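Side-chain contacts in soluble lytic murein transglycosylase (PDB 5OHU), which probably cleaves the glycan strands of bacterial peptidoglycan as a lytic transglycosylase, acting in both exolytic and endolytic turnover: residues L187-R192 with V241-R246; K528-K533 with G554-S559; G211-S216 with G228-R233. All coordinates share one frame; numbering follows the deposited sequence. Where two conformers were deposited one is given.

Contact 1. Residues L187-R192 with V241-R246; sequences LAAEAR and VGLGLR
Glu190 and Arg246 join their helices through a salt bridge, Glu190 OE2 lying 3.0 Å from Arg246 NH2. The bond is bent, with an N-H...O angle of 121°, and counts as weak as a hydrogen bond. OE2 sits at the guanidinium edge, near its plane, but the carboxylate is turned 74° against that plane, so the two groups do not pair side by side. Bends at chi2 and chi3 fold the arginine back over its own helix, where CA of Leu243 lies 3.8 Å above the guanidinium plane, off toward the rim. Arg246 also touches Glu280 of helix 271-287, a second acidic neighbour.

Next to the ion pair, Leu243 reaches out with one branch. Its CG stands anti to the backbone N (chi1 -173°), which carries the branch toward helix 178-190, where CD1 touches Glu190 CG at 3.6 Å and Ala189 CB at 3.9 Å. The methylene part of the glutamate thus serves as apolar surface while its far end carries the charge. Small Ala189 lets the leucine come close to helix 178-190, and Ala218 of helix 208-219 touches both residues. Just past Glu190, helix 178-190 closes in a Schellman motif, Arg192 taking positive phi. The whole is a helix-to-helix contact in the all-helical superhelical region of an Slt-family enzyme, apolar inside with an ion pair at its rim.

Contact 2. Residues K528-K533 with G554-S559; sequences KETSRK and GAAYLS
This is a close helix-to-helix contact inside the lysozyme-like transglycosylase domain, where helix 524-534 lies against helix 547-564, and its weight rests on Thr530. The backbones approach closely, CA of Thr530 standing 6.0 Å from CA of Tyr557, a spacing that leaves little room for anything but small side chains between them. Threonine and alanine meet that demand. Thr530 CG2 points into the interface and touches the methyl of Ala556, CB to CG2 being 3.6 Å; Thr530 CG2 also lies 3.7 Å from Tyr557 N, against the main chain of the facing helix.

The other branch, OG1, meets Tyr557 instead. It is 3.7 Å from Tyr557 CB and 3.8 Å from CD1, reaching the start of the ring obliquely. The two side chains run at about a right angle to each other. Tyr557 CG is anti to its backbone N (chi1 174°), which carries the ring past the threonine, along the flank of the interface; the tyrosine side chain also touches Thr526. Phe534, the last residue of helix 524-534, packs on Ala556 and Ser559.

On the second helix Ser559 turns its hydroxyl back to the main chain: OG donates to Ala556 O over 2.7 Å, tilted 16° from the carbonyl plane, so a polar side chain is satisfied within its own helix.

Thr530 follows the same economy. With chi1 at -58°, OG1 stands beside its own backbone N and hydrogen-bonds to Thr526 O, one turn earlier. The hydroxyl is thereby paid for locally, and what the residue offers across the interface is a methyl group and van der Waals contact; no hydrogen bond or salt bridge joins the two segments, so their contact rests on van der Waals packing.

Contact 3. Residues G211-S216 with G228-R233; sequences GALMVS and GRFSQR
Leu213 projects from helix 208-219 toward the loop that follows it, its CB directed at residues 228-233. CG, the branch point, is the first atom to meet that loop: it lies 3.8 Å from Phe230 CE1, approaching the ring obliquely. Beyond it the side chain forks. CD1 comes within 4.0 Å of Arg229 NE, whereas CD2 settles 3.8 Å from Arg229 CZ, over the centre of one guanidinium face, and also stays 4.0 Å from Phe230 CE1. Leucine suits this place because its fork can touch an aromatic ring and a flat cation together.

The arrangement belongs to a helix-loop-helix unit of the all-helical superhelix: the loop between helix 208-219 and helix 235-251 bends back on the helix that precedes it. Phe230, a buried apolar residue of this loop, packs also on Val217 and on Val241 of the next helix.

Arg229 comes from the opposite direction to Leu213. A bend at chi2 (-97°) brings the arginine's CD over a face of the Phe230 ring, 4.0 Å above its plane and offset toward the rim. The flat guanidinium lies against the leucine methyl through its face, an approach that leaves its N-H bonds pointing outward round the rim, not at the methyl.

How the contacts relate
Contacts 1 and 3 are neighbours in the all-helical superhelix, their centres about 12 Å apart, while contact 2 lies in the transglycosylase domain, with its centre about 42 Å from that of contact 1 and about 52 Å from that of contact 3. Along the chain, contact 3 falls wholly between the two segments of contact 1, and contact 2 follows much later. Helix 208-219 and helix 235-251 tie the first pair together: Val241 CG2 meets Phe230 CB at 3.8 Å, and Met214 packs on Ala189. Contacts 1 and 3 therefore form one continuous patch of helix packing, whereas contact 2 belongs to the separate core of the domain assigned to the lysozyme clan.

Contact 1. Residues L187-R192 with V241-R246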
ATOM      1  N   LEU A 187       3.871  17.794  15.045  1.00 24.05           N
ATOM      2  CA  LEU A 187       3.385  16.549  14.459  1.00 17.38           C
ATOM      3  C   LEU A 187       1.890  16.607  14.195  1.00 18.57           C
ATOM      4  O   LEU A 187       1.412  16.077  13.184  1.00 18.87           O
ATOM      5  CB  LEU A 187       3.701  15.380  15.389  1.00 18.09           C
ATOM      6  CG  LEU A 187       5.190  15.144  15.578  1.00 21.73           C
ATOM      7  CD1 LEU A 187       5.454  14.114  16.676  1.00 17.43           C
ATOM      8  CD2 LEU A 187       5.766  14.686  14.250  1.00 17.31           C
ATOM      9  N   ALA A 188       1.133  17.214  15.113  1.00 17.22           N
ATOM     10  CA  ALA A 188      -0.305  17.326  14.910  1.00 15.48           C
ATOM     11  C   ALA A 188      -0.608  18.242  13.732  1.00 23.35           C
ATOM     12  O   ALA A 188      -1.532  17.981  12.949  1.00 19.09           O
ATOM     13  CB  ALA A 188      -0.979  17.839  16.185  1.00 12.78           C
ATOM     14  N   ALA A 189       0.166  19.322  13.594  1.00 18.17           N
ATOM     15  CA  ALA A 189      -0.037  20.230  12.474  1.00 15.98           C
ATOM     16  C   ALA A 189       0.315  19.550  11.163  1.00 18.89           C
ATOM     17  O   ALA A 189      -0.391  19.724  10.163  1.00 22.88           O
ATOM     18  CB  ALA A 189       0.797  21.501  12.676  1.00 23.64           C
ATOM     19  N   GLU A 190       1.377  18.734  11.166  1.00 20.31           N
ATOM     20  CA  GLU A 190       1.765  18.002   9.959  1.00 26.80           C
ATOM     21  C   GLU A 190       0.676  17.027   9.529  1.00 27.53           C
ATOM     22  O   GLU A 190       0.403  16.874   8.337  1.00 35.05           O
ATOM     23  CB  GLU A 190       3.082  17.260  10.197  1.00 27.12           C
ATOM     24  CG  GLU A 190       4.303  18.172  10.231  1.00 40.26           C
ATOM     25  CD  GLU A 190       5.544  17.500  10.788  1.00 47.73           C
ATOM     26  OE1 GLU A 190       5.417  16.390  11.339  1.00 61.54           O
ATOM     27  OE2 GLU A 190       6.646  18.086  10.692  1.00 44.88           O
ATOM     28  N   ALA A 191       0.050  16.351  10.483  1.00 27.62           N
ATOM     29  CA  ALA A 191      -0.991  15.378  10.188  1.00 21.58           C
ATOM     30  C   ALA A 191      -2.347  16.026   9.969  1.00 28.50           C
ATOM     31  O   ALA A 191      -3.340  15.305   9.815  1.00 31.48           O
ATOM     32  CB  ALA A 191      -1.084  14.351  11.317  1.00 17.65           C
ATOM     33  N   ARG A 192      -2.407  17.361   9.971  1.00 27.69           N
ATOM     34  CA  ARG A 192      -3.642  18.108   9.725  1.00 27.56           C
ATOM     35  C   ARG A 192      -4.701  17.825  10.783  1.00 24.41           C
ATOM     36  O   ARG A 192      -5.896  17.932  10.510  1.00 28.28           O
ATOM     37  CB  ARG A 192      -4.204  17.824   8.327  1.00 26.03           C
ATOM     38  CG  ARG A 192      -3.225  18.050   7.195  1.00 29.34           C
ATOM     39  CD  ARG A 192      -3.810  17.672   5.842  1.00 35.42           C
ATOM     40  NE  ARG A 192      -2.760  17.538   4.834  1.00 41.19           N
ATOM     41  CZ  ARG A 192      -2.487  18.446   3.896  1.00 45.35           C
ATOM     42  NH1 ARG A 192      -3.194  19.567   3.822  1.00 47.19           N
ATOM     43  NH2 ARG A 192      -1.499  18.231   3.031  1.00 43.24           N
ATOM     44  N   VAL A 241       7.949  28.328   9.985  1.00 17.60           N
ATOM     45  CA  VAL A 241       8.199  28.573   8.572  1.00 14.95           C
ATOM     46  C   VAL A 241       8.541  27.273   7.856  1.00 13.00           C
ATOM     47  O   VAL A 241       8.053  27.013   6.750  1.00 16.44           O
ATOM     48  CB  VAL A 241       9.296  29.641   8.423  1.00 13.61           C
ATOM     49  CG1 VAL A 241       9.848  29.665   7.007  1.00 13.47           C
ATOM     50  CG2 VAL A 241       8.722  31.000   8.815  1.00 19.08           C
ATOM     51  N   GLY A 242       9.340  26.418   8.489  1.00 18.49           N
ATOM     52  CA  GLY A 242       9.730  25.182   7.830  1.00 12.74           C
ATOM     53  C   GLY A 242       8.550  24.273   7.570  1.00 19.44           C
ATOM     54  O   GLY A 242       8.445  23.660   6.502  1.00 24.30           O
ATOM     55  N   LEU A 243       7.639  24.178   8.545  1.00 17.92           N
ATOM     56  CA  LEU A 243       6.421  23.407   8.339  1.00 15.41           C
ATOM     57  C   LEU A 243       5.625  23.972   7.173  1.00 19.04           C
ATOM     58  O   LEU A 243       5.162  23.226   6.296  1.00 19.25           O
ATOM     59  CB  LEU A 243       5.578  23.392   9.619  1.00 19.06           C
ATOM     60  CG  LEU A 243       4.354  22.469   9.547  1.00 26.56           C
ATOM     61  CD1 LEU A 243       4.222  21.695  10.841  1.00 30.46           C
ATOM     62  CD2 LEU A 243       3.102  23.272   9.286  1.00 27.22           C
ATOM     63  N   GLY A 244       5.484  25.298   7.134  1.00 12.41           N
ATOM     64  CA  GLY A 244       4.724  25.912   6.057  1.00 12.40           C
ATOM     65  C   GLY A 244       5.353  25.698   4.693  1.00 12.18           C
ATOM     66  O   GLY A 244       4.656  25.433   3.713  1.00 14.81           O
ATOM     67  N   LEU A 245       6.681  25.778   4.607  1.00 23.17           N
ATOM     68  CA  LEU A 245       7.305  25.560   3.305  1.00 21.73           C
ATOM     69  C   LEU A 245       7.157  24.119   2.850  1.00 17.85           C
ATOM     70  O   LEU A 245       6.958  23.862   1.658  1.00 15.48           O
ATOM     71  CB  LEU A 245       8.776  25.958   3.314  1.00 12.22           C
ATOM     72  CG  LEU A 245       9.004  27.433   3.592  1.00 12.52           C
ATOM     73  CD1 LEU A 245      10.418  27.690   4.084  1.00 17.23           C
ATOM     74  CD2 LEU A 245       8.712  28.188   2.327  1.00 12.48           C
ATOM     75  N   ARG A 246       7.239  23.167   3.780  1.00 18.29           N
ATOM     76  CA  ARG A 246       7.043  21.765   3.406  1.00 18.83           C
ATOM     77  C   ARG A 246       5.619  21.530   2.935  1.00 23.09           C
ATOM     78  O   ARG A 246       5.388  20.802   1.961  1.00 30.44           O
ATOM     79  CB  ARG A 246       7.380  20.843   4.584  1.00 22.93           C
ATOM     80  CG  ARG A 246       8.780  20.228   4.480  1.00 34.00           C
ATOM     81  CD  ARG A 246       9.570  20.363   5.759  1.00 43.97           C
ATOM     82  NE  ARG A 246       8.778  20.022   6.938  1.00 57.32           N
ATOM     83  CZ  ARG A 246       8.997  20.505   8.161  1.00 64.35           C
ATOM     84  NH1 ARG A 246       9.996  21.363   8.375  1.00 65.83           N
ATOM     85  NH2 ARG A 246       8.205  20.130   9.159  1.00 59.42           N
TER

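Contact 2. Residues K528-K533 with G554-S559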
ATOM      1  N   LYS A 528     -23.001   3.810 -15.133  1.00 31.48           N
ATOM      2  CA  LYS A 528     -24.293   4.238 -15.663  1.00 31.35           C
ATOM      3  C   LYS A 528     -24.124   5.117 -16.899  1.00 28.32           C
ATOM      4  O   LYS A 528     -24.911   5.010 -17.843  1.00 27.99           O
ATOM      5  CB  LYS A 528     -25.107   4.952 -14.581  1.00 40.21           C
ATOM      6  CG  LYS A 528     -25.661   4.007 -13.518  1.00 55.16           C
ATOM      7  CD  LYS A 528     -26.628   4.684 -12.526  1.00 61.31           C
ATOM      8  CE  LYS A 528     -25.895   5.250 -11.312  1.00 65.76           C
ATOM      9  NZ  LYS A 528     -26.840   5.668 -10.233  1.00 69.09           N
ATOM     10  N   GLU A 529     -23.094   5.966 -16.922  1.00 25.60           N
ATOM     11  CA  GLU A 529     -22.836   6.806 -18.086  1.00 36.71           C
ATOM     12  C   GLU A 529     -22.437   5.966 -19.294  1.00 37.85           C
ATOM     13  O   GLU A 529     -22.932   6.190 -20.408  1.00 32.73           O
ATOM     14  CB  GLU A 529     -21.747   7.830 -17.758  1.00 47.84           C
ATOM     15  CG  GLU A 529     -22.271   9.108 -17.110  1.00 66.18           C
ATOM     16  CD  GLU A 529     -21.208   9.865 -16.323  1.00 76.76           C
ATOM     17  OE1 GLU A 529     -21.588  10.661 -15.431  1.00 78.15           O
ATOM     18  OE2 GLU A 529     -20.000   9.661 -16.585  1.00 73.69           O
ATOM     19  N   THR A 530     -21.529   5.004 -19.088  1.00 28.33           N
ATOM     20  CA  THR A 530     -21.151   4.073 -20.147  1.00 29.76           C
ATOM     21  C   THR A 530     -22.370   3.336 -20.677  1.00 30.66           C
ATOM     22  O   THR A 530     -22.553   3.201 -21.897  1.00 28.21           O
ATOM     23  CB  THR A 530     -20.116   3.084 -19.613  1.00 27.63           C
ATOM     24  OG1 THR A 530     -18.980   3.808 -19.131  1.00 29.11           O
ATOM     25  CG2 THR A 530     -19.664   2.130 -20.710  1.00 27.20           C
ATOM     26  N   SER A 531     -23.237   2.896 -19.768  1.00 27.64           N
ATOM     27  CA  SER A 531     -24.466   2.215 -20.154  1.00 28.42           C
ATOM     28  C   SER A 531     -25.323   3.085 -21.065  1.00 26.93           C
ATOM     29  O   SER A 531     -25.867   2.607 -22.067  1.00 28.53           O
ATOM     30  CB  SER A 531     -25.234   1.815 -18.894  1.00 21.31           C
ATOM     31  OG  SER A 531     -26.562   1.441 -19.201  1.00 31.26           O
ATOM     32  N   ARG A 532     -25.459   4.369 -20.737  1.00 32.34           N
ATOM     33  CA  ARG A 532     -26.274   5.232 -21.585  1.00 36.90           C
ATOM     34  C   ARG A 532     -25.575   5.524 -22.906  1.00 26.80           C
ATOM     35  O   ARG A 532     -26.225   5.589 -23.951  1.00 30.22           O
ATOM     36  CB  ARG A 532     -26.629   6.530 -20.860  1.00 43.68           C
ATOM     37  CG  ARG A 532     -27.428   6.330 -19.581  1.00 54.93           C
ATOM     38  CD  ARG A 532     -27.969   7.652 -19.057  1.00 67.63           C
ATOM     39  NE  ARG A 532     -27.959   7.688 -17.591  1.00 75.75           N
ATOM     40  CZ  ARG A 532     -26.975   8.202 -16.855  1.00 77.60           C
ATOM     41  NH1 ARG A 532     -25.919   8.735 -17.457  1.00 78.50           N
ATOM     42  NH2 ARG A 532     -27.051   8.181 -15.525  1.00 75.44           N
ATOM     43  N   LYS A 533     -24.250   5.689 -22.877  1.00 25.93           N
ATOM     44  CA  LYS A 533     -23.517   6.047 -24.085  1.00 21.01           C
ATOM     45  C   LYS A 533     -23.603   4.942 -25.131  1.00 22.61           C
ATOM     46  O   LYS A 533     -23.750   5.219 -26.324  1.00 23.92           O
ATOM     47  CB  LYS A 533     -22.057   6.344 -23.735  1.00 23.40           C
ATOM     48  CG  LYS A 533     -21.310   7.123 -24.799  1.00 31.00           C
ATOM     49  CD  LYS A 533     -22.084   8.392 -25.141  1.00 39.00           C
ATOM     50  CE  LYS A 533     -21.168   9.527 -25.541  1.00 44.12           C
ATOM     51  NZ  LYS A 533     -20.201   9.858 -24.481  1.00 49.24           N
ATOM     52  N   GLY A 554     -17.206  -2.607 -18.664  1.00 19.51           N
ATOM     53  CA  GLY A 554     -15.792  -2.291 -18.528  1.00 17.90           C
ATOM     54  C   GLY A 554     -15.074  -2.227 -19.868  1.00 20.86           C
ATOM     55  O   GLY A 554     -14.227  -1.356 -20.087  1.00 17.28           O
ATOM     56  N   ALA A 555     -15.391  -3.154 -20.777  1.00 19.30           N
ATOM     57  CA  ALA A 555     -14.783  -3.126 -22.106  1.00 18.66           C
ATOM     58  C   ALA A 555     -15.174  -1.867 -22.856  1.00 19.84           C
ATOM     59  O   ALA A 555     -14.334  -1.252 -23.524  1.00 18.95           O
ATOM     60  CB  ALA A 555     -15.197  -4.361 -22.915  1.00 18.47           C
ATOM     61  N   ALA A 556     -16.451  -1.484 -22.773  1.00 17.28           N
ATOM     62  CA  ALA A 556     -16.905  -0.268 -23.436  1.00 19.89           C
ATOM     63  C   ALA A 556     -16.183   0.960 -22.886  1.00 19.89           C
ATOM     64  O   ALA A 556     -15.623   1.755 -23.647  1.00 22.38           O
ATOM     65  CB  ALA A 556     -18.422  -0.127 -23.282  1.00 17.67           C
ATOM     66  N   TYR A 557     -16.179   1.127 -21.561  1.00 19.49           N
ATOM     67  CA  TYR A 557     -15.482   2.269 -20.973  1.00 16.01           C
ATOM     68  C   TYR A 557     -14.002   2.266 -21.344  1.00 20.06           C
ATOM     69  O   TYR A 557     -13.446   3.301 -21.733  1.00 20.69           O
ATOM     70  CB  TYR A 557     -15.649   2.271 -19.452  1.00 22.17           C
ATOM     71  CG  TYR A 557     -14.824   3.364 -18.829  1.00 23.40           C
ATOM     72  CD1 TYR A 557     -15.253   4.689 -18.892  1.00 22.41           C
ATOM     73  CD2 TYR A 557     -13.622   3.079 -18.197  1.00 24.21           C
ATOM     74  CE1 TYR A 557     -14.506   5.701 -18.342  1.00 28.41           C
ATOM     75  CE2 TYR A 557     -12.860   4.085 -17.643  1.00 28.48           C
ATOM     76  CZ  TYR A 557     -13.308   5.394 -17.720  1.00 33.20           C
ATOM     77  OH  TYR A 557     -12.559   6.409 -17.186  1.00 34.95           O
ATOM     78  N   LEU A 558     -13.357   1.103 -21.260  1.00 18.83           N
ATOM     79  CA  LEU A 558     -11.952   0.990 -21.636  1.00 19.80           C
ATOM     80  C   LEU A 558     -11.724   1.418 -23.086  1.00 26.39           C
ATOM     81  O   LEU A 558     -10.699   2.033 -23.409  1.00 16.99           O
ATOM     82  CB  LEU A 558     -11.488  -0.448 -21.408  1.00 17.69           C
ATOM     83  CG  LEU A 558     -10.020  -0.804 -21.628  1.00 24.47           C
ATOM     84  CD1 LEU A 558      -9.107   0.069 -20.784  1.00 14.40           C
ATOM     85  CD2 LEU A 558      -9.811  -2.273 -21.304  1.00 18.50           C
ATOM     86  N   SER A 559     -12.678   1.128 -23.975  1.00 15.28           N
ATOM     87  CA  SER A 559     -12.492   1.525 -25.366  1.00 17.60           C
ATOM     88  C   SER A 559     -12.629   3.032 -25.541  1.00 19.38           C
ATOM     89  O   SER A 559     -12.004   3.600 -26.441  1.00 22.74           O
ATOM     90  CB  SER A 559     -13.476   0.781 -26.270  1.00 15.74           C
ATOM     91  OG  SER A 559     -14.765   1.354 -26.182  1.00 19.98           O
TER

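Contact 3. Residues G211-S216 with G228-R233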
ATOM      1  N   GLY A 211       2.686  29.000  18.603  1.00 28.07           N
ATOM      2  CA  GLY A 211       1.908  27.784  18.426  1.00 20.68           C
ATOM      3  C   GLY A 211       0.641  28.030  17.631  1.00 20.75           C
ATOM      4  O   GLY A 211       0.287  27.259  16.738  1.00 23.56           O
ATOM      5  N   ALA A 212      -0.048  29.123  17.932  1.00 16.00           N
ATOM      6  CA  ALA A 212      -1.192  29.509  17.120  1.00 22.29           C
ATOM      7  C   ALA A 212      -0.758  29.827  15.695  1.00 21.62           C
ATOM      8  O   ALA A 212      -1.473  29.533  14.728  1.00 19.68           O
ATOM      9  CB  ALA A 212      -1.893  30.713  17.758  1.00 23.79           C
ATOM     10  N   LEU A 213       0.428  30.412  15.553  1.00 19.37           N
ATOM     11  CA  LEU A 213       0.957  30.722  14.235  1.00 18.82           C
ATOM     12  C   LEU A 213       1.251  29.452  13.469  1.00 22.39           C
ATOM     13  O   LEU A 213       1.020  29.375  12.253  1.00 26.15           O
ATOM     14  CB  LEU A 213       2.220  31.566  14.385  1.00 22.67           C
ATOM     15  CG  LEU A 213       2.541  32.607  13.332  1.00 24.74           C
ATOM     16  CD1 LEU A 213       1.265  33.396  12.990  1.00 20.71           C
ATOM     17  CD2 LEU A 213       3.635  33.542  13.880  1.00 18.17           C
ATOM     18  N   MET A 214       1.773  28.440  14.163  1.00 16.32           N
ATOM     19  CA  MET A 214       2.001  27.163  13.508  0.58 18.14           C
ATOM     20  C   MET A 214       0.703  26.612  12.931  1.00 18.42           C
ATOM     21  O   MET A 214       0.666  26.183  11.774  1.00 15.28           O
ATOM     22  CB  MET A 214       2.630  26.168  14.478  0.58 23.15           C
ATOM     23  CG  MET A 214       2.840  24.793  13.867  0.58 22.07           C
ATOM     24  SD  MET A 214       4.061  23.835  14.775  0.58 26.93           S
ATOM     25  CE  MET A 214       5.580  24.573  14.178  0.58 29.08           C
ATOM     26  N   VAL A 215      -0.376  26.640  13.716  1.00 15.06           N
ATOM     27  CA  VAL A 215      -1.640  26.085  13.234  1.00 16.37           C
ATOM     28  C   VAL A 215      -2.142  26.871  12.023  1.00 16.16           C
ATOM     29  O   VAL A 215      -2.539  26.291  11.009  1.00 20.50           O
ATOM     30  CB  VAL A 215      -2.684  26.045  14.369  1.00 16.11           C
ATOM     31  CG1 VAL A 215      -4.047  25.568  13.828  1.00 15.80           C
ATOM     32  CG2 VAL A 215      -2.197  25.145  15.526  1.00 13.54           C
ATOM     33  N   SER A 216      -2.131  28.203  12.115  1.00 16.44           N
ATOM     34  CA  SER A 216      -2.587  29.047  11.009  1.00 13.82           C
ATOM     35  C   SER A 216      -1.781  28.805   9.738  1.00 13.92           C
ATOM     36  O   SER A 216      -2.343  28.719   8.642  1.00 14.83           O
ATOM     37  CB  SER A 216      -2.502  30.514  11.409  1.00 16.27           C
ATOM     38  OG  SER A 216      -2.987  31.333  10.352  1.00 27.48           O
ATOM     39  N   GLY A 228       7.796  39.845   6.023  1.00 18.77           N
ATOM     40  CA  GLY A 228       7.923  40.768   7.139  1.00 18.51           C
ATOM     41  C   GLY A 228       7.321  40.261   8.437  1.00 27.73           C
ATOM     42  O   GLY A 228       7.755  40.680   9.517  1.00 36.74           O
ATOM     43  N   ARG A 229       6.327  39.374   8.361  1.00 18.58           N
ATOM     44  CA  ARG A 229       5.651  38.883   9.549  1.00 23.92           C
ATOM     45  C   ARG A 229       6.342  37.669  10.156  1.00 26.44           C
ATOM     46  O   ARG A 229       6.104  37.353  11.325  1.00 25.31           O
ATOM     47  CB  ARG A 229       4.191  38.537   9.210  1.00 34.54           C
ATOM     48  CG  ARG A 229       3.207  38.579  10.377  1.00 48.08           C
ATOM     49  CD  ARG A 229       2.983  37.187  10.963  1.00 55.16           C
ATOM     50  NE  ARG A 229       2.328  37.189  12.277  1.00 50.33           N
ATOM     51  CZ  ARG A 229       2.972  37.274  13.439  1.00 46.20           C
ATOM     52  NH1 ARG A 229       4.294  37.389  13.456  1.00 41.76           N
ATOM     53  NH2 ARG A 229       2.297  37.245  14.586  1.00 49.21           N
ATOM     54  N   PHE A 230       7.195  36.983   9.396  1.00 21.68           N
ATOM     55  CA  PHE A 230       7.813  35.766   9.906  1.00 23.15           C
ATOM     56  C   PHE A 230       9.319  35.950  10.052  1.00 20.97           C
ATOM     57  O   PHE A 230      10.095  35.101   9.620  1.00 33.69           O
ATOM     58  CB  PHE A 230       7.472  34.592   8.987  1.00 22.36           C
ATOM     59  CG  PHE A 230       6.004  34.273   8.954  1.00 17.98           C
ATOM     60  CD1 PHE A 230       5.442  33.410   9.895  1.00 18.77           C
ATOM     61  CD2 PHE A 230       5.176  34.872   8.029  1.00 19.48           C
ATOM     62  CE1 PHE A 230       4.099  33.127   9.881  1.00 16.91           C
ATOM     63  CE2 PHE A 230       3.821  34.595   8.008  1.00 23.07           C
ATOM     64  CZ  PHE A 230       3.280  33.720   8.934  1.00 20.31           C
ATOM     65  N   SER A 231       9.726  37.034  10.713  1.00 27.58           N
ATOM     66  CA  SER A 231      11.105  37.509  10.734  1.00 36.63           C
ATOM     67  C   SER A 231      11.848  37.279  12.047  1.00 36.90           C
ATOM     68  O   SER A 231      13.075  37.401  12.069  1.00 45.63           O
ATOM     69  CB  SER A 231      11.123  39.012  10.441  1.00 46.80           C
ATOM     70  OG  SER A 231      10.352  39.695  11.425  1.00 49.00           O
ATOM     71  N   GLN A 232      11.148  36.978  13.132  1.00 31.25           N
ATOM     72  CA  GLN A 232      11.772  36.845  14.442  1.00 28.99           C
ATOM     73  C   GLN A 232      12.763  35.682  14.470  1.00 28.58           C
ATOM     74  O   GLN A 232      12.403  34.535  14.182  1.00 29.50           O
ATOM     75  CB  GLN A 232      10.663  36.653  15.467  1.00 35.91           C
ATOM     76  CG  GLN A 232      11.093  36.571  16.896  1.00 52.53           C
ATOM     77  CD  GLN A 232       9.898  36.606  17.816  1.00 67.57           C
ATOM     78  OE1 GLN A 232       9.456  37.678  18.226  1.00 83.10           O
ATOM     79  NE2 GLN A 232       9.343  35.437  18.119  1.00 64.35           N
ATOM     80  N   ARG A 233      14.016  35.972  14.825  1.00 30.95           N
ATOM     81  CA  ARG A 233      15.101  34.994  14.672  1.00 36.83           C
ATOM     82  C   ARG A 233      15.167  34.057  15.880  1.00 36.98           C
ATOM     83  O   ARG A 233      16.106  34.084  16.678  1.00 42.13           O
ATOM     84  CB  ARG A 233      16.441  35.691  14.473  1.00 32.00           C
ATOM     85  CG  ARG A 233      16.483  36.750  13.406  1.00 44.00           C
ATOM     86  CD  ARG A 233      17.940  37.125  13.077  1.00 62.36           C
ATOM     87  NE  ARG A 233      18.635  36.061  12.346  1.00 73.56           N
ATOM     88  CZ  ARG A 233      19.169  36.201  11.131  1.00 78.11           C
ATOM     89  NH1 ARG A 233      19.112  37.370  10.504  1.00 79.07           N
ATOM     90  NH2 ARG A 233      19.771  35.172  10.546  1.00 80.57           N
TER